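Local coordinates for putative glucarate dehydratase (Pseudomonas fluorescens, PDB 4IT1), which probably catalyses the magnesium-dependent dehydration of D-glucarate to 5-dehydro-4-deoxy-D-glucarate, as a member of the enolase superfamily, at residues 98-103 / 129-133. Sequence-based numbering, arbitrary orientation.
Sequences LRRIVQ and VSNAY
Arg99 lays its guanidinium over one face of the Tyr133 ring, a cation-pi contact in which CZ lies 4.1 Å from the ring centroid. The pair joins helices 95-107 and 128-148 in the N-terminal capping domain characteristic of the mandelate racemase/muconate lactonizing enzyme family, away from the metal site. The short segments 98-103 and 129-133 cross at 131° between their N-to-C directions, nearer antiparallel than parallel, with axes 9.4 Å apart. The arginine chain is extended as far as CD and then bends at chi3 (-85°), which carries NE over the middle of the ring. Guanidinium and ring planes are inclined by 42°, so the cation does not lie flat: NH2 leans in, 3.4 Å from Tyr133 CD2. That same nitrogen forms a salt bridge with Asp324, so the charge is probably shared between carboxylate and ring face. Tyr133 CE1 reaches the root of the arginine, 3.7 Å from Arg99 CB, while Leu98 approaches the ring obliquely with CD2. Were Tyr133 an alanine, the Arg99 guanidinium would probably lose its aromatic support and turn more freely about its salt bridge, with a gap opened beside Leu98.

One turn on, Val102 packs against the backbone of the partner helix, with Val83 and Ile79 of helix 74-87 touching Val102 and Ala132, respectively. Gln103 adds its aliphatic CG to the Val129 methyl CG1 at 3.8 Å. With CG1 anti to its own nitrogen, Val102 places this methyl 3.7 Å from Ala132 CB and 3.4 Å from Val129 O, which also accepts the helical hydrogen bond from Tyr133 N.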
loop_
_atom_site.group_PDB
_atom_site.type_symbol
_atom_site.label_atom_id
_atom_site.label_comp_id
_atom_site.label_asym_id
_atom_site.label_seq_id
_atom_site.Cartn_x
_atom_site.Cartn_y
_atom_site.Cartn_z
ATOM N N LEU A 98 -13.857 10.280 2.370
ATOM C CA LEU A 98 -14.712 9.137 2.714
ATOM C C LEU A 98 -14.272 8.395 3.986
ATOM O O LEU A 98 -15.119 7.947 4.763
ATOM C CB LEU A 98 -14.828 8.146 1.549
ATOM C CG LEU A 98 -15.513 6.806 1.875
ATOM C CD1 LEU A 98 -16.994 6.995 2.174
ATOM C CD2 LEU A 98 -15.337 5.763 0.785
ATOM N N ARG A 99 -12.961 8.264 4.186
ATOM C CA ARG A 99 -12.419 7.637 5.392
ATOM C C ARG A 99 -12.695 8.481 6.641
ATOM O O ARG A 99 -13.188 7.957 7.643
ATOM C CB ARG A 99 -10.916 7.345 5.248
ATOM C CG ARG A 99 -10.337 6.498 6.375
ATOM C CD ARG A 99 -8.904 6.050 6.101
ATOM N NE ARG A 99 -8.834 4.823 5.302
ATOM C CZ ARG A 99 -8.980 3.587 5.785
ATOM N NH1 ARG A 99 -9.214 3.386 7.078
ATOM N NH2 ARG A 99 -8.896 2.542 4.970
ATOM N N ARG A 100 -12.391 9.778 6.576
ATOM C CA ARG A 100 -12.611 10.675 7.715
ATOM C C ARG A 100 -14.080 10.716 8.133
ATOM O O ARG A 100 -14.391 10.828 9.320
ATOM C CB ARG A 100 -12.113 12.085 7.417
ATOM C CG ARG A 100 -10.618 12.288 7.618
ATOM C CD ARG A 100 -10.244 13.753 7.459
ATOM N NE ARG A 100 -10.932 14.360 6.319
ATOM C CZ ARG A 100 -10.369 14.659 5.149
ATOM N NH1 ARG A 100 -11.107 15.198 4.190
ATOM N NH2 ARG A 100 -9.080 14.434 4.932
ATOM N N ILE A 101 -14.965 10.608 7.145
ATOM C CA ILE A 101 -16.408 10.566 7.366
ATOM C C ILE A 101 -16.833 9.290 8.103
ATOM O O ILE A 101 -17.556 9.367 9.102
ATOM C CB ILE A 101 -17.181 10.757 6.034
ATOM C CG1 ILE A 101 -17.112 12.228 5.612
ATOM C CG2 ILE A 101 -18.635 10.301 6.143
ATOM C CD1 ILE A 101 -17.548 12.481 4.187
ATOM N N VAL A 102 -16.375 8.132 7.621
ATOM C CA VAL A 102 -16.685 6.850 8.261
ATOM C C VAL A 102 -16.191 6.814 9.711
ATOM O O VAL A 102 -16.865 6.263 10.581
ATOM C CB VAL A 102 -16.120 5.647 7.471
ATOM C CG1 VAL A 102 -16.294 4.353 8.254
ATOM C CG2 VAL A 102 -16.790 5.523 6.110
ATOM N N GLN A 103 -15.033 7.421 9.968
ATOM C CA GLN A 103 -14.466 7.475 11.318
ATOM C C GLN A 103 -15.313 8.326 12.268
ATOM O O GLN A 103 -15.554 7.931 13.402
ATOM C CB GLN A 103 -13.019 7.986 11.290
ATOM C CG GLN A 103 -12.031 7.016 10.660
ATOM C CD GLN A 103 -10.692 7.645 10.311
ATOM O OE1 GLN A 103 -9.666 6.967 10.300
ATOM N NE2 GLN A 103 -10.696 8.940 10.014
ATOM N N VAL A 129 -15.039 0.776 11.427
ATOM C CA VAL A 129 -14.530 1.710 10.433
ATOM C C VAL A 129 -14.156 0.982 9.127
ATOM O O VAL A 129 -14.552 1.413 8.044
ATOM C CB VAL A 129 -13.354 2.534 11.001
ATOM C CG1 VAL A 129 -12.665 3.348 9.914
ATOM C CG2 VAL A 129 -13.845 3.453 12.115
ATOM N N SER A 130 -13.445 -0.139 9.245
ATOM C CA SER A 130 -12.955 -0.885 8.083
ATOM C C SER A 130 -14.040 -1.516 7.215
ATOM O O SER A 130 -13.964 -1.435 5.993
ATOM C CB SER A 130 -11.934 -1.939 8.504
ATOM O OG SER A 130 -10.731 -1.298 8.867
ATOM N N ASN A 131 -15.023 -2.159 7.846
ATOM C CA ASN A 131 -16.153 -2.751 7.134
ATOM C C ASN A 131 -16.971 -1.715 6.370
ATOM O O ASN A 131 -17.347 -1.937 5.215
ATOM C CB ASN A 131 -17.064 -3.510 8.095
ATOM C CG ASN A 131 -16.366 -4.667 8.762
ATOM O OD1 ASN A 131 -15.169 -4.880 8.572
ATOM N ND2 ASN A 131 -17.113 -5.431 9.548
ATOM N N ALA A 132 -17.235 -0.584 7.020
ATOM C CA ALA A 132 -18.028 0.482 6.416
ATOM C C ALA A 132 -17.268 1.224 5.311
ATOM O O ALA A 132 -17.858 1.598 4.294
ATOM C CB ALA A 132 -18.515 1.455 7.481
ATOM N N TYR A 133 -15.971 1.443 5.514
ATOM C CA TYR A 133 -15.141 2.058 4.481
ATOM C C TYR A 133 -15.096 1.147 3.256
ATOM O O TYR A 133 -15.411 1.580 2.149
ATOM C CB TYR A 133 -13.733 2.381 4.995
ATOM C CG TYR A 133 -12.849 3.058 3.963
ATOM C CD1 TYR A 133 -13.033 4.401 3.626
ATOM C CD2 TYR A 133 -11.834 2.349 3.314
ATOM C CE1 TYR A 133 -12.231 5.017 2.677
ATOM C CE2 TYR A 133 -11.026 2.954 2.363
ATOM C CZ TYR A 133 -11.226 4.286 2.047
ATOM O OH TYR A 133 -10.423 4.891 1.102
#